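Local coordinates for putative carbohydrate-active enzyme (Uncultured organism, PDB 5WH8), which probably hydrolyses O-glycosidic bonds in cellulose or related polysaccharides through its glycoside hydrolase family 5 domain, the part of a larger multi-modular protein present here, at residues A[301-304]-A[305-309]. Numbering follows the deposited sequence.
With EDO (1,2-ethanediol), chain I; EDO (1,2-ethanediol), chain E.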
loop_
_atom_site.group_PDB
_atom_site.type_symbol
_atom_site.label_atom_id
_atom_site.label_comp_id
_atom_site.label_asym_id
_atom_site.label_seq_id
_atom_site.Cartn_x
_atom_site.Cartn_y
_atom_site.Cartn_z
ATOM N N GLN A 301 8.846 15.609 7.165
ATOM C CA GLN A 301 9.591 16.592 6.379
ATOM C C GLN A 301 10.489 15.883 5.358
ATOM O O GLN A 301 10.542 16.263 4.193
ATOM C CB GLN A 301 10.395 17.504 7.320
ATOM C CG GLN A 301 11.260 18.525 6.627
ATOM C CD GLN A 301 11.928 19.456 7.631
ATOM O OE1 GLN A 301 11.632 20.660 7.688
ATOM N NE2 GLN A 301 12.817 18.897 8.445
ATOM N N TYR A 302 11.162 14.832 5.813
ATOM C CA TYR A 302 12.061 14.054 4.972
ATOM C C TYR A 302 11.290 13.367 3.847
ATOM O O TYR A 302 11.680 13.451 2.680
ATOM C CB TYR A 302 12.812 13.024 5.831
ATOM C CG TYR A 302 13.552 11.940 5.057
ATOM C CD1 TYR A 302 14.864 12.114 4.662
ATOM C CD2 TYR A 302 12.939 10.741 4.765
ATOM C CE1 TYR A 302 15.544 11.115 3.982
ATOM C CE2 TYR A 302 13.603 9.734 4.074
ATOM C CZ TYR A 302 14.896 9.934 3.678
ATOM O OH TYR A 302 15.514 8.911 2.988
ATOM N N ILE A 303 10.162 12.737 4.180
ATOM C CA ILE A 303 9.349 12.062 3.171
ATOM C C ILE A 303 8.697 13.043 2.190
ATOM O O ILE A 303 8.709 12.815 0.985
ATOM C CB ILE A 303 8.266 11.163 3.871
ATOM C CG1 ILE A 303 8.944 10.078 4.715
ATOM C CG2 ILE A 303 7.273 10.587 2.842
ATOM C CD1 ILE A 303 9.726 9.020 3.906
ATOM N N LYS A 304 8.154 14.150 2.684
ATOM C CA LYS A 304 7.586 15.163 1.810
ATOM C C LYS A 304 8.627 15.709 0.833
ATOM O O LYS A 304 8.320 15.966 -0.336
ATOM C CB LYS A 304 6.990 16.305 2.660
ATOM C CG LYS A 304 6.146 17.262 1.887
ATOM C CD LYS A 304 5.392 18.232 2.813
ATOM C CE LYS A 304 4.919 19.373 1.983
ATOM N NZ LYS A 304 4.187 20.359 2.794
ATOM N N ARG A 305 9.867 15.850 1.294
ATOM C CA ARG A 305 10.947 16.263 0.406
ATOM C C ARG A 305 11.239 15.204 -0.680
ATOM O O ARG A 305 11.440 15.564 -1.850
ATOM C CB ARG A 305 12.201 16.568 1.226
ATOM C CG ARG A 305 13.308 17.219 0.445
ATOM C CD ARG A 305 14.224 18.011 1.365
ATOM N NE ARG A 305 15.306 18.606 0.595
ATOM C CZ ARG A 305 16.240 19.402 1.099
ATOM N NH1 ARG A 305 16.237 19.712 2.392
ATOM N NH2 ARG A 305 17.180 19.890 0.298
ATOM N N LYS A 306 11.226 13.910 -0.327
ATOM C CA LYS A 306 11.392 12.853 -1.349
ATOM C C LYS A 306 10.232 12.849 -2.367
ATOM O O LYS A 306 10.425 12.642 -3.569
ATOM C CB LYS A 306 11.485 11.467 -0.714
ATOM C CG LYS A 306 12.704 11.208 0.187
ATOM C CD LYS A 306 14.022 11.315 -0.591
ATOM C CE LYS A 306 15.222 11.029 0.329
ATOM N NZ LYS A 306 16.479 11.548 -0.216
ATOM N N LEU A 307 9.018 13.062 -1.879
ATOM C CA LEU A 307 7.836 13.132 -2.735
ATOM C C LEU A 307 7.846 14.313 -3.706
ATOM O O LEU A 307 7.143 14.281 -4.727
ATOM C CB LEU A 307 6.583 13.212 -1.866
ATOM C CG LEU A 307 6.191 11.966 -1.091
ATOM C CD1 LEU A 307 5.177 12.276 0.013
ATOM C CD2 LEU A 307 5.621 10.877 -2.019
ATOM N N SER A 308 8.623 15.350 -3.400
ATOM C CA SER A 308 8.642 16.565 -4.202
ATOM C C SER A 308 9.550 16.446 -5.415
ATOM O O SER A 308 9.612 17.356 -6.230
ATOM C CB SER A 308 9.076 17.762 -3.356
ATOM O OG SER A 308 10.492 17.800 -3.208
ATOM N N GLN A 309 10.265 15.329 -5.537
ATOM C CA GLN A 309 11.139 15.114 -6.697
ATOM C C GLN A 309 10.303 14.949 -7.968
ATOM O O GLN A 309 9.099 14.680 -7.910
ATOM C CB GLN A 309 12.027 13.883 -6.489
ATOM C CG GLN A 309 12.920 13.944 -5.248
ATOM C CD GLN A 309 13.725 15.229 -5.128
ATOM O OE1 GLN A 309 14.409 15.649 -6.057
ATOM N NE2 GLN A 309 13.649 15.856 -3.961
HETATM C C1 EDO I . 18.438 9.191 -1.873
HETATM O O1 EDO I . 19.158 10.416 -1.651
HETATM C C2 EDO I . 17.008 9.331 -2.423
HETATM O O2 EDO I . 16.751 10.486 -3.252
HETATM C C1 EDO E . 10.221 19.010 12.405
HETATM O O1 EDO E . 10.664 20.173 13.113
HETATM C C2 EDO E . 9.459 19.451 11.165
HETATM O O2 EDO E . 10.304 20.277 10.370
#
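Lys306 lays its aliphatic chain obliquely over the outer part of the Tyr302 ring, one helical turn back: CG stands 4.2 Å above the ring plane, displaced toward the rim, and CE comes to 3.4 Å from Tyr302 OH. With CG anti to its own carbonyl carbon (chi1 -64°), a bend at chi2 (-62°) turns the lysine along the phenol before the chain straightens toward NZ. The polar ends then share an acceptor, since Tyr302 OH and Lys306 NZ both hydrogen-bond to OD1 of Asn255 on helix 251-263; NZ also makes a weak bond of 3.2 Å to O1 of a 1,2-ethanediol. Phe251 stacks with the tyrosine ring.

On another face of helix 298-307, Ile303 CG2 meets Leu307 CD1 at 3.9 Å, and this buried pair packs on strands 32-36 and 268-273, the first and last strands of the closed TIM barrel. Backbone bonds fix both i, i+4 spacings: Leu307 N donates to Ile303 O at 2.9 Å, with an N-H...O angle of 162°, and Lys306 N to Tyr302 O at 3.1 Å.

Near the C-terminal end of the helix, Arg305 O accepts three bonds: from Ser308 N, from Ser308 OG at 2.8 Å, and from Gln309 NE2 at 3.1 Å, the amide approaching from above the carbonyl plane. Side chains thus supplement the backbone at this carbonyl. On the side facing helix 251-263, the shared Asn255 oxygen would probably stabilise the lysine ammonium beside the phenol, linking this last helix to helix 251-263 by polar bonds as well as ring packing.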